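Local atomic coordinates of phosphoribosylaminoimidazole-succinocarboxamide synthase (Saccharomyces cerevisiae, PDB entry 2CNQ), a protein that catalyses the ATP-dependent joining of 4-carboxy-5-aminoimidazole ribotide and L-aspartate to form SAICAR in de novo purine biosynthesis. Residues 48-53 with 287-292; 124-129 with 242-247; 237-242 with 258-263. All blocks are in the same frame, centred on the assembly; numbering follows the deposited sequence.

Interaction 1: residues 48-53 with 287-292; sequences NSIPEK and RTRAKY. With SO4 (sulfate ion), chain J.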
loop_
_atom_site.group_PDB
_atom_site.type_symbol
_atom_site.label_atom_id
_atom_site.label_comp_id
_atom_site.label_asym_id
_atom_site.label_seq_id
_atom_site.Cartn_x
_atom_site.Cartn_y
_atom_site.Cartn_z
ATOM N N ASN A 48 -12.978 -6.286 -13.261
ATOM C CA ASN A 48 -12.988 -7.481 -12.513
ATOM C C ASN A 48 -11.985 -7.434 -11.399
ATOM O O ASN A 48 -11.131 -6.586 -11.312
ATOM C CB ASN A 48 -12.812 -8.689 -13.411
ATOM C CG ASN A 48 -11.614 -8.638 -14.303
ATOM O OD1 ASN A 48 -11.090 -7.595 -14.646
ATOM N ND2 ASN A 48 -11.207 -9.816 -14.746
ATOM N N SER A 49 -12.157 -8.351 -10.495
ATOM C CA SER A 49 -11.431 -8.385 -9.269
ATOM C C SER A 49 -10.353 -9.453 -9.304
ATOM O O SER A 49 -10.271 -10.276 -10.206
ATOM C CB SER A 49 -12.464 -8.634 -8.165
ATOM O OG SER A 49 -13.175 -7.407 -7.804
ATOM N N ILE A 50 -9.511 -9.396 -8.300
ATOM C CA ILE A 50 -8.509 -10.415 -8.067
ATOM C C ILE A 50 -8.976 -11.151 -6.834
ATOM O O ILE A 50 -8.919 -10.606 -5.754
ATOM C CB ILE A 50 -7.145 -9.802 -7.832
ATOM C CG1 ILE A 50 -6.659 -8.890 -8.954
ATOM C CG2 ILE A 50 -6.142 -10.893 -7.566
ATOM C CD1 ILE A 50 -6.467 -9.500 -10.280
ATOM N N PRO A 51 -9.470 -12.362 -6.960
ATOM C CA PRO A 51 -10.049 -13.004 -5.802
ATOM C C PRO A 51 -9.097 -13.050 -4.655
ATOM O O PRO A 51 -7.945 -13.450 -4.790
ATOM C CB PRO A 51 -10.400 -14.402 -6.291
ATOM C CG PRO A 51 -10.653 -14.182 -7.735
ATOM C CD PRO A 51 -9.678 -13.141 -8.176
ATOM N N GLU A 52 -9.596 -12.648 -3.516
ATOM C CA GLU A 52 -8.866 -12.656 -2.262
ATOM C C GLU A 52 -7.710 -11.715 -2.184
ATOM O O GLU A 52 -7.019 -11.695 -1.210
ATOM C CB GLU A 52 -8.464 -14.054 -1.832
ATOM C CG GLU A 52 -9.660 -14.946 -1.586
ATOM C CD GLU A 52 -10.233 -15.526 -2.852
ATOM O OE1 GLU A 52 -9.442 -16.092 -3.624
ATOM O OE2 GLU A 52 -11.457 -15.465 -3.072
ATOM N N LYS A 53 -7.533 -10.865 -3.175
ATOM C CA LYS A 53 -6.499 -9.857 -3.074
ATOM C C LYS A 53 -6.649 -9.068 -1.814
ATOM O O LYS A 53 -5.669 -8.741 -1.183
ATOM C CB LYS A 53 -6.588 -8.974 -4.280
ATOM C CG LYS A 53 -5.649 -7.805 -4.254
ATOM C CD LYS A 53 -5.719 -7.057 -5.549
ATOM C CE LYS A 53 -5.002 -5.749 -5.479
ATOM N NZ LYS A 53 -5.844 -4.690 -4.880
ATOM N N ARG A 287 -2.149 -14.166 -13.093
ATOM C CA ARG A 287 -0.748 -13.833 -12.959
ATOM C C ARG A 287 -0.551 -12.762 -11.917
ATOM O O ARG A 287 0.394 -12.780 -11.170
ATOM C CB ARG A 287 -0.210 -13.408 -14.305
ATOM C CG ARG A 287 -0.038 -14.606 -15.226
ATOM C CD ARG A 287 0.114 -14.215 -16.667
ATOM N NE ARG A 287 1.381 -13.560 -16.893
ATOM C CZ ARG A 287 1.696 -12.953 -18.030
ATOM N NH1 ARG A 287 0.833 -12.911 -19.038
ATOM N NH2 ARG A 287 2.873 -12.372 -18.154
ATOM N N THR A 288 -1.465 -11.821 -11.891
ATOM C CA THR A 288 -1.390 -10.796 -10.884
ATOM C C THR A 288 -1.557 -11.406 -9.520
ATOM O O THR A 288 -0.809 -11.138 -8.611
ATOM C CB THR A 288 -2.481 -9.767 -11.113
ATOM O OG1 THR A 288 -2.264 -9.159 -12.373
ATOM C CG2 THR A 288 -2.442 -8.697 -10.091
ATOM N N ARG A 289 -2.579 -12.224 -9.369
ATOM C CA ARG A 289 -2.855 -12.834 -8.115
ATOM C C ARG A 289 -1.642 -13.606 -7.647
ATOM O O ARG A 289 -1.253 -13.546 -6.503
ATOM C CB ARG A 289 -4.048 -13.731 -8.245
ATOM C CG ARG A 289 -4.576 -14.199 -6.920
ATOM C CD ARG A 289 -5.788 -15.043 -7.133
ATOM N NE ARG A 289 -6.419 -15.436 -5.906
ATOM C CZ ARG A 289 -6.121 -16.512 -5.213
ATOM N NH1 ARG A 289 -5.189 -17.331 -5.599
ATOM N NH2 ARG A 289 -6.790 -16.760 -4.112
ATOM N N ALA A 290 -1.065 -14.355 -8.552
ATOM C CA ALA A 290 0.046 -15.198 -8.185
ATOM C C ALA A 290 1.234 -14.388 -7.809
ATOM O O ALA A 290 1.974 -14.762 -6.924
ATOM C CB ALA A 290 0.372 -16.138 -9.298
ATOM N N LYS A 291 1.479 -13.293 -8.489
ATOM C CA LYS A 291 2.582 -12.433 -8.119
ATOM C C LYS A 291 2.387 -11.886 -6.745
ATOM O O LYS A 291 3.317 -11.813 -5.974
ATOM C CB LYS A 291 2.703 -11.318 -9.131
ATOM C CG LYS A 291 3.406 -11.762 -10.369
ATOM C CD LYS A 291 3.324 -10.690 -11.465
ATOM C CE LYS A 291 4.103 -11.019 -12.693
ATOM N NZ LYS A 291 5.531 -11.259 -12.425
ATOM N N TYR A 292 1.177 -11.446 -6.436
ATOM C CA TYR A 292 0.920 -10.904 -5.131
ATOM C C TYR A 292 1.147 -11.959 -4.102
ATOM O O TYR A 292 1.709 -11.688 -3.056
ATOM C CB TYR A 292 -0.500 -10.393 -5.025
ATOM C CG TYR A 292 -0.705 -9.003 -5.535
ATOM C CD1 TYR A 292 -1.380 -8.108 -4.752
ATOM C CD2 TYR A 292 -0.253 -8.588 -6.767
ATOM C CE1 TYR A 292 -1.611 -6.827 -5.183
ATOM C CE2 TYR A 292 -0.488 -7.319 -7.209
ATOM C CZ TYR A 292 -1.181 -6.446 -6.416
ATOM O OH TYR A 292 -1.396 -5.215 -6.906
HETATM S S SO4 J . -5.491 -20.261 -3.670
HETATM O O1 SO4 J . -6.422 -20.856 -4.625
HETATM O O2 SO4 J . -5.088 -21.255 -2.686
HETATM O O3 SO4 J . -4.364 -19.705 -4.393
HETATM O O4 SO4 J . -6.157 -19.188 -2.942
#
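T288 meets I50 through carbons alone: CD1 of I50 lies 4.1 Å from T288 CB and equally near its methyl CG2, the two side chains crossing at about a right angle. The hydroxyl of T288 takes no part in this, being hydrogen-bonded to I284 O one helical turn back. R289 carries most of the contact. Its CG is anti to the backbone N (chi1 -168°) and the chain stays extended as far as NE, so the aliphatic part slides past I50, with R289 CB 3.6 Å from I50 CG2, and brings the guanidinium level with the bend beyond. That bend, I50 to K53, is a type II beta turn closed by the bond from K53 N to I50 O; E52, with the positive phi expected of its third residue, is also the N-cap of helix 53-67. R289 NE donates to P51 O at 2.7 Å, near the guanidinium plane, with an N-H...O angle of 160°. R289 NH2 makes a salt bridge with E52 OE1 at 2.8 Å; the bond is more bent, uses the anti lone pair, and belongs to one of two modelled conformers of E52. A sulfate, probably from the crystallisation liquor, completes the guanidinium edge: R289 NH1 reaches its O3 at 2.8 Å, while NH2 reaches O4; W304 NE1 also binds this ion. One turn further along helix 282-300, the ring of Y292 receives the K53 chain obliquely, K53 CE resting 3.6 Å from Y292 CE1. Both polar ends converge on D239: K53 NZ in a salt bridge, Y292 OH in a hydrogen bond.

Interaction 2: residues 124-129 with 242-247; sequences YITGSA and RFWNGA. With AMZ (aminoimidazole 4-carboxamide ribonucleotide), chain C.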
loop_
_atom_site.group_PDB
_atom_site.type_symbol
_atom_site.label_atom_id
_atom_site.label_comp_id
_atom_site.label_asym_id
_atom_site.label_seq_id
_atom_site.Cartn_x
_atom_site.Cartn_y
_atom_site.Cartn_z
ATOM N N TYR A 124 15.122 2.323 -4.545
ATOM C CA TYR A 124 15.644 2.020 -5.838
ATOM C C TYR A 124 14.919 2.879 -6.797
ATOM O O TYR A 124 13.755 3.224 -6.609
ATOM C CB TYR A 124 15.393 0.575 -6.186
ATOM C CG TYR A 124 16.088 -0.376 -5.282
ATOM C CD1 TYR A 124 15.645 -0.588 -3.993
ATOM C CD2 TYR A 124 17.187 -1.072 -5.713
ATOM C CE1 TYR A 124 16.296 -1.459 -3.175
ATOM C CE2 TYR A 124 17.829 -1.952 -4.882
ATOM C CZ TYR A 124 17.386 -2.130 -3.624
ATOM O OH TYR A 124 17.994 -3.000 -2.778
ATOM N N ILE A 125 15.600 3.237 -7.868
ATOM C CA ILE A 125 15.038 4.176 -8.786
ATOM C C ILE A 125 14.270 3.478 -9.857
ATOM O O ILE A 125 14.805 2.726 -10.644
ATOM C CB ILE A 125 16.106 5.118 -9.309
ATOM C CG1 ILE A 125 15.437 6.265 -10.015
ATOM C CG2 ILE A 125 17.163 4.458 -10.166
ATOM C CD1 ILE A 125 16.360 7.397 -10.314
ATOM N N THR A 126 12.978 3.739 -9.905
ATOM C CA THR A 126 12.113 3.145 -10.859
ATOM C C THR A 126 10.900 4.007 -10.978
ATOM O O THR A 126 10.769 5.022 -10.341
ATOM C CB THR A 126 11.765 1.704 -10.443
ATOM O OG1 THR A 126 11.067 1.079 -11.491
ATOM C CG2 THR A 126 10.924 1.644 -9.210
ATOM N N GLY A 127 9.999 3.633 -11.837
ATOM C CA GLY A 127 8.724 4.275 -11.859
ATOM C C GLY A 127 8.845 5.728 -12.155
ATOM O O GLY A 127 9.625 6.156 -13.003
ATOM N N SER A 128 8.097 6.517 -11.429
ATOM C CA SER A 128 8.075 7.920 -11.740
ATOM C C SER A 128 9.381 8.576 -11.411
ATOM O O SER A 128 9.735 9.573 -12.007
ATOM C CB SER A 128 6.916 8.578 -11.040
ATOM O OG SER A 128 7.105 8.662 -9.674
ATOM N N ALA A 129 10.109 8.041 -10.471
ATOM C CA ALA A 129 11.395 8.593 -10.114
ATOM C C ALA A 129 12.375 8.427 -11.232
ATOM O O ALA A 129 13.157 9.313 -11.519
ATOM C CB ALA A 129 11.904 7.935 -8.881
ATOM N N ARG A 242 6.567 -1.832 -4.738
ATOM C CA ARG A 242 7.143 -2.636 -5.771
ATOM C C ARG A 242 8.089 -3.594 -5.137
ATOM O O ARG A 242 8.942 -3.219 -4.354
ATOM C CB ARG A 242 7.840 -1.796 -6.787
ATOM C CG ARG A 242 6.887 -1.051 -7.629
ATOM C CD ARG A 242 7.619 -0.105 -8.506
ATOM N NE ARG A 242 6.688 0.612 -9.349
ATOM C CZ ARG A 242 6.666 1.912 -9.507
ATOM N NH1 ARG A 242 5.830 2.397 -10.384
ATOM N NH2 ARG A 242 7.429 2.723 -8.808
ATOM N N PHE A 243 7.883 -4.856 -5.464
ATOM C CA PHE A 243 8.658 -5.937 -4.948
ATOM C C PHE A 243 9.335 -6.643 -6.075
ATOM O O PHE A 243 8.675 -7.101 -6.993
ATOM C CB PHE A 243 7.764 -6.910 -4.228
ATOM C CG PHE A 243 7.075 -6.362 -3.051
ATOM C CD1 PHE A 243 5.719 -6.519 -2.891
ATOM C CD2 PHE A 243 7.766 -5.723 -2.061
ATOM C CE1 PHE A 243 5.087 -6.078 -1.745
ATOM C CE2 PHE A 243 7.128 -5.258 -0.942
ATOM C CZ PHE A 243 5.786 -5.454 -0.777
ATOM N N TRP A 244 10.644 -6.740 -5.969
ATOM C CA TRP A 244 11.449 -7.381 -6.962
ATOM C C TRP A 244 12.120 -8.566 -6.367
ATOM O O TRP A 244 12.440 -8.619 -5.214
ATOM C CB TRP A 244 12.502 -6.435 -7.456
ATOM C CG TRP A 244 11.963 -5.251 -8.125
ATOM C CD1 TRP A 244 10.751 -5.113 -8.711
ATOM C CD2 TRP A 244 12.636 -4.026 -8.310
ATOM N NE1 TRP A 244 10.636 -3.883 -9.243
ATOM C CE2 TRP A 244 11.791 -3.195 -9.023
ATOM C CE3 TRP A 244 13.886 -3.548 -7.922
ATOM C CZ2 TRP A 244 12.156 -1.931 -9.397
ATOM C CZ3 TRP A 244 14.245 -2.296 -8.271
ATOM C CH2 TRP A 244 13.379 -1.483 -8.994
ATOM N N ASN A 245 12.347 -9.546 -7.199
ATOM C CA ASN A 245 13.104 -10.694 -6.799
ATOM C C ASN A 245 14.563 -10.343 -6.760
ATOM O O ASN A 245 15.135 -9.908 -7.748
ATOM C CB ASN A 245 12.820 -11.791 -7.794
ATOM C CG ASN A 245 13.464 -13.064 -7.429
ATOM O OD1 ASN A 245 12.826 -13.904 -6.783
ATOM N ND2 ASN A 245 14.673 -13.256 -7.817
ATOM N N GLY A 246 15.187 -10.521 -5.615
ATOM C CA GLY A 246 16.569 -10.138 -5.481
ATOM C C GLY A 246 17.481 -10.877 -6.407
ATOM O O GLY A 246 18.413 -10.332 -6.947
ATOM N N ALA A 247 17.218 -12.148 -6.574
ATOM C CA ALA A 247 18.082 -12.945 -7.400
ATOM C C ALA A 247 17.992 -12.594 -8.859
ATOM O O ALA A 247 18.953 -12.790 -9.569
ATOM C CB ALA A 247 17.779 -14.379 -7.191
HETATM O O5 AMZ C . -1.807 4.139 -3.836
HETATM C C6 AMZ C . -1.167 5.120 -4.150
HETATM N N2 AMZ C . -1.694 6.334 -4.266
HETATM C C3A AMZ C . 0.258 5.024 -4.400
HETATM C C7A AMZ C . 0.995 3.880 -4.377
HETATM N N3 AMZ C . 0.685 2.609 -4.059
HETATM N N1 AMZ C . 1.048 6.061 -4.730
HETATM C C5 AMZ C . 2.257 5.574 -4.894
HETATM N N AMZ C . 2.237 4.236 -4.698
HETATM C C1 AMZ C . 3.388 3.368 -4.723
HETATM C C2 AMZ C . 3.596 2.658 -6.027
HETATM C C3 AMZ C . 5.079 2.424 -6.030
HETATM O O2 AMZ C . 5.308 1.294 -5.218
HETATM O O1 AMZ C . 2.818 1.480 -6.064
HETATM O O AMZ C . 4.506 4.199 -4.584
HETATM C C AMZ C . 5.588 3.679 -5.341
HETATM C C4 AMZ C . 6.109 4.722 -6.274
HETATM O O3 AMZ C . 5.196 4.860 -7.351
HETATM P P AMZ C . 5.613 5.787 -8.581
HETATM O OP1 AMZ C . 5.574 7.202 -8.108
HETATM O O4 AMZ C . 4.549 5.499 -9.614
HETATM O OP2 AMZ C . 6.985 5.415 -9.041
#
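W244 and Y124 each hold CG anti to the carbonyl carbon (chi1 -63° and -64°), which sends the two aromatic groups past each other in opposite directions; R242, two residues before W244 on the same strand, extends its chain from CG to NE toward G127. The contact thus sets strand 228-245 against the loop leading into helix 127-136, at the phosphate end of the AMZ site. The Y124-W244 pair is an offset edge-to-face stack: the tryptophan's six-membered ring turns its edge to the tyrosine face, centroids 5.8 Å apart and planes at 73°. T126 fills the corner between tryptophan and arginine, its CG2 lying 3.8 Å from W244 CZ2 and 3.7 Å from R242 NH2. AMZ C3 lies over one face of the R242 guanidinium, offset toward its rim, and G127 N over the opposite face. A beta carbon on G127 would come 2.3 Å from R242 NH2, and the residue's phi is positive besides, so a side chain would hardly fit here. R242 NH2 also forms a salt bridge with D215. A leucine in place of R242 would probably deprive D215 and AMZ OP2 of this charged partner, and T126 CG2 of part of its packing. One phosphate oxygen is gripped from both segments: AMZ OP2 accepts from R242 NH2 at 2.7 Å and from the backbone S128 N at 2.9 Å.

Interaction 3: residues 237-242 with 258-263; sequences TPDSSR and YDKQFL. With AMZ (aminoimidazole 4-carboxamide ribonucleotide), chain C; ADP (adenosine-5'-diphosphate), chain F.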
loop_
_atom_site.group_PDB
_atom_site.type_symbol
_atom_site.label_atom_id
_atom_site.label_comp_id
_atom_site.label_asym_id
_atom_site.label_seq_id
_atom_site.Cartn_x
_atom_site.Cartn_y
_atom_site.Cartn_z
ATOM N N THR A 237 2.215 -3.709 0.875
ATOM C CA THR A 237 1.515 -4.675 0.084
ATOM C C THR A 237 1.937 -4.508 -1.339
ATOM O O THR A 237 2.558 -3.551 -1.713
ATOM C CB THR A 237 0.033 -4.536 0.196
ATOM O OG1 THR A 237 -0.346 -3.415 -0.591
ATOM C CG2 THR A 237 -0.434 -4.391 1.617
ATOM N N PRO A 238 1.542 -5.428 -2.203
ATOM C CA PRO A 238 1.927 -5.300 -3.587
ATOM C C PRO A 238 1.099 -4.298 -4.311
ATOM O O PRO A 238 1.411 -3.984 -5.435
ATOM C CB PRO A 238 1.826 -6.722 -4.130
ATOM C CG PRO A 238 1.663 -7.588 -2.918
ATOM C CD PRO A 238 0.946 -6.737 -1.938
ATOM N N ASP A 239 0.075 -3.745 -3.665
ATOM C CA ASP A 239 -0.548 -2.545 -4.183
ATOM C C ASP A 239 0.278 -1.336 -3.825
ATOM O O ASP A 239 0.403 -0.431 -4.618
ATOM C CB ASP A 239 -1.940 -2.341 -3.598
ATOM C CG ASP A 239 -3.021 -3.025 -4.321
ATOM O OD1 ASP A 239 -4.175 -2.856 -3.901
ATOM O OD2 ASP A 239 -2.794 -3.652 -5.344
ATOM N N SER A 240 0.828 -1.285 -2.638
ATOM C CA SER A 240 1.478 -0.102 -2.155
ATOM C C SER A 240 2.955 -0.063 -2.449
ATOM O O SER A 240 3.590 0.911 -2.110
ATOM C CB SER A 240 1.269 0.048 -0.684
ATOM O OG SER A 240 2.007 -0.879 0.040
ATOM N N SER A 241 3.494 -1.090 -3.056
ATOM C CA SER A 241 4.921 -1.260 -3.165
ATOM C C SER A 241 5.282 -1.901 -4.429
ATOM O O SER A 241 4.461 -2.532 -5.069
ATOM C CB SER A 241 5.393 -2.194 -2.058
ATOM O OG SER A 241 4.817 -1.859 -0.828
ATOM N N ARG A 242 6.567 -1.832 -4.738
ATOM C CA ARG A 242 7.143 -2.636 -5.771
ATOM C C ARG A 242 8.089 -3.594 -5.137
ATOM O O ARG A 242 8.942 -3.219 -4.354
ATOM C CB ARG A 242 7.840 -1.796 -6.787
ATOM C CG ARG A 242 6.887 -1.051 -7.629
ATOM C CD ARG A 242 7.619 -0.105 -8.506
ATOM N NE ARG A 242 6.688 0.612 -9.349
ATOM C CZ ARG A 242 6.666 1.912 -9.507
ATOM N NH1 ARG A 242 5.830 2.397 -10.384
ATOM N NH2 ARG A 242 7.429 2.723 -8.808
ATOM N N TYR A 258 6.492 -8.277 -8.649
ATOM C CA TYR A 258 5.718 -9.081 -7.749
ATOM C C TYR A 258 4.730 -8.176 -7.056
ATOM O O TYR A 258 4.627 -8.122 -5.845
ATOM C CB TYR A 258 6.591 -9.833 -6.782
ATOM C CG TYR A 258 7.467 -10.757 -7.548
ATOM C CD1 TYR A 258 7.075 -12.044 -7.778
ATOM C CD2 TYR A 258 8.644 -10.321 -8.104
ATOM C CE1 TYR A 258 7.824 -12.876 -8.576
ATOM C CE2 TYR A 258 9.411 -11.149 -8.889
ATOM C CZ TYR A 258 8.984 -12.418 -9.113
ATOM O OH TYR A 258 9.701 -13.268 -9.894
ATOM N N ASP A 259 3.983 -7.453 -7.879
ATOM C CA ASP A 259 3.236 -6.328 -7.399
ATOM C C ASP A 259 2.377 -5.819 -8.518
ATOM O O ASP A 259 2.269 -6.403 -9.575
ATOM C CB ASP A 259 4.210 -5.274 -6.901
ATOM C CG ASP A 259 5.209 -4.917 -7.953
ATOM O OD1 ASP A 259 4.779 -4.618 -9.071
ATOM O OD2 ASP A 259 6.388 -5.041 -7.758
ATOM N N LYS A 260 1.734 -4.709 -8.276
ATOM C CA LYS A 260 0.798 -4.175 -9.213
ATOM C C LYS A 260 1.445 -3.746 -10.486
ATOM O O LYS A 260 0.743 -3.526 -11.452
ATOM C CB LYS A 260 0.087 -2.982 -8.617
ATOM C CG LYS A 260 -1.167 -2.632 -9.402
ATOM C CD LYS A 260 -1.683 -1.259 -9.110
ATOM C CE LYS A 260 -2.125 -1.099 -7.700
ATOM N NZ LYS A 260 -3.098 0.027 -7.587
ATOM N N GLN A 261 2.744 -3.534 -10.495
ATOM C CA GLN A 261 3.375 -3.072 -11.694
ATOM C C GLN A 261 3.119 -4.011 -12.846
ATOM O O GLN A 261 3.042 -3.572 -13.971
ATOM C CB GLN A 261 4.866 -2.863 -11.511
ATOM C CG GLN A 261 5.449 -2.001 -12.571
ATOM C CD GLN A 261 4.908 -0.604 -12.480
ATOM O OE1 GLN A 261 4.765 -0.066 -11.397
ATOM N NE2 GLN A 261 4.597 -0.013 -13.618
ATOM N N PHE A 262 2.957 -5.285 -12.590
ATOM C CA PHE A 262 2.655 -6.201 -13.641
ATOM C C PHE A 262 1.398 -5.758 -14.355
ATOM O O PHE A 262 1.321 -5.768 -15.565
ATOM C CB PHE A 262 2.451 -7.556 -13.040
ATOM C CG PHE A 262 1.919 -8.523 -14.003
ATOM C CD1 PHE A 262 0.627 -8.954 -13.886
ATOM C CD2 PHE A 262 2.684 -8.963 -15.056
ATOM C CE1 PHE A 262 0.100 -9.822 -14.792
ATOM C CE2 PHE A 262 2.167 -9.835 -15.959
ATOM C CZ PHE A 262 0.864 -10.262 -15.832
ATOM N N LEU A 263 0.372 -5.416 -13.593
ATOM C CA LEU A 263 -0.883 -5.010 -14.177
ATOM C C LEU A 263 -0.736 -3.686 -14.828
ATOM O O LEU A 263 -1.209 -3.491 -15.922
ATOM C CB LEU A 263 -1.961 -4.968 -13.125
ATOM C CG LEU A 263 -3.271 -4.411 -13.628
ATOM C CD1 LEU A 263 -3.869 -5.259 -14.734
ATOM C CD2 LEU A 263 -4.230 -4.235 -12.490
HETATM O O5 AMZ C . -1.807 4.139 -3.836
HETATM C C6 AMZ C . -1.167 5.120 -4.150
HETATM N N2 AMZ C . -1.694 6.334 -4.266
HETATM C C3A AMZ C . 0.258 5.024 -4.400
HETATM C C7A AMZ C . 0.995 3.880 -4.377
HETATM N N3 AMZ C . 0.685 2.609 -4.059
HETATM N N1 AMZ C . 1.048 6.061 -4.730
HETATM C C5 AMZ C . 2.257 5.574 -4.894
HETATM N N AMZ C . 2.237 4.236 -4.698
HETATM C C1 AMZ C . 3.388 3.368 -4.723
HETATM C C2 AMZ C . 3.596 2.658 -6.027
HETATM C C3 AMZ C . 5.079 2.424 -6.030
HETATM O O2 AMZ C . 5.308 1.294 -5.218
HETATM O O1 AMZ C . 2.818 1.480 -6.064
HETATM O O AMZ C . 4.506 4.199 -4.584
HETATM C C AMZ C . 5.588 3.679 -5.341
HETATM C C4 AMZ C . 6.109 4.722 -6.274
HETATM O O3 AMZ C . 5.196 4.860 -7.351
HETATM P P AMZ C . 5.613 5.787 -8.581
HETATM O OP1 AMZ C . 5.574 7.202 -8.108
HETATM O O4 AMZ C . 4.549 5.499 -9.614
HETATM O OP2 AMZ C . 6.985 5.415 -9.041
HETATM P PB ADP F . -4.197 3.265 -8.283
HETATM O O1B ADP F . -5.676 3.411 -8.421
HETATM O O2B ADP F . -3.532 4.386 -7.530
HETATM O O3B ADP F . -3.845 1.873 -7.812
HETATM P PA ADP F . -1.940 3.217 -9.520
HETATM O O1A ADP F . -1.194 2.772 -10.719
HETATM O O2A ADP F . -1.541 2.322 -8.405
HETATM O O3A ADP F . -3.492 3.399 -9.720
HETATM O "O5'" ADP F . -1.536 4.661 -9.070
HETATM C "C5'" ADP F . -0.295 4.844 -8.423
HETATM C "C4'" ADP F . 0.078 6.298 -8.222
HETATM O "O4'" ADP F . 0.291 6.863 -9.511
HETATM C "C3'" ADP F . -1.046 7.041 -7.547
HETATM O "O3'" ADP F . -0.514 8.079 -6.744
HETATM C "C2'" ADP F . -1.787 7.596 -8.723
HETATM O "O2'" ADP F . -2.461 8.780 -8.383
HETATM C "C1'" ADP F . -0.671 7.884 -9.699
HETATM N N9 ADP F . -1.105 7.826 -11.090
HETATM C C8 ADP F . -1.969 6.950 -11.573
HETATM N N7 ADP F . -2.177 7.154 -12.880
HETATM C C5 ADP F . -1.411 8.173 -13.236
HETATM C C6 ADP F . -1.199 8.831 -14.506
HETATM N N6 ADP F . -1.878 8.392 -15.593
HETATM N N1 ADP F . -0.334 9.862 -14.499
HETATM C C2 ADP F . 0.318 10.272 -13.370
HETATM N N3 ADP F . 0.162 9.684 -12.161
HETATM C C4 ADP F . -0.689 8.636 -12.054
HETATM O O HOH W 1 -5.366 -1.790 -6.511
HETATM O O HOH W 2 -2.507 0.469 -5.081
#
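D259 meets P238, S241 and R242 with CB, CG and OD2, while OD1 turns back to its own helix start. The bend at 237-242 interrupts strand 228-245 at the AMZ site, and T237 OG1, accepting from S240 N, shapes it as an ST motif; the opposing segment is the N-terminal approach to helix 261-269. D259 CB touches two backbone oxygens, 3.3 Å from S241 O and 3.4 Å from P238 O. CG takes the crowded position between the backbone N and the carbonyl carbon (chi1 54°), which directs the carboxylate along the strand, where CG lies 3.7 Å from R242 CA. At the tip the oxygens divide their work: OD2 packs against R242 CA and accepts from F243 N, whereas OD1 takes the hydrogen of Q261 N on its anti lone pair, a capping bond of 2.7 Å, and also binds S257 OG. OD2 thus holds the strand and OD1 the start of the helix. Next to it, K260 N donates to P238 O at 2.9 Å, a backbone bond that closes the same junction. The K260 side chain turns toward the ADP, but it is modelled in two conformers and in this one NZ comes too close to ADP O3B to be credible, so the partners of NZ are doubtful. Q261, one residue on, is bent at chi2 and presents its amide to R242, with NE2 bound to D265. The arginine grips it side-on: NE and NH1 both donate to Q261 OE1, which R264 NH1 also reaches. That oxygen lies only 3° out of the guanidinium plane, yet both R242 donors stand about 40° above the amide plane, on the same face, R242 NE at 2.9 Å from Q261 OE1.

Interactions 2 and 3 are buried, meet at the AMZ site and share R242 on strand 228-245: the 124-129 side offers aromatic packing and a helix-start phosphate grip, the 258-263 side an aspartate cap and a glutamine carbonyl. Interaction 1 is only partly buried, and like interaction 2 about 15 Å from the centre of the chain, against about 8 Å for interaction 3; its arginine spends its charge on a turn carbonyl, a glutamate and a sulfate. It nevertheless reaches inward, since K53 and Y292 both hold D239 of interaction 3, and helices 261-269 and 282-300 pack through F262 and T288. Interactions 1 and 2 do not touch; their nearest atoms are about 7 Å apart.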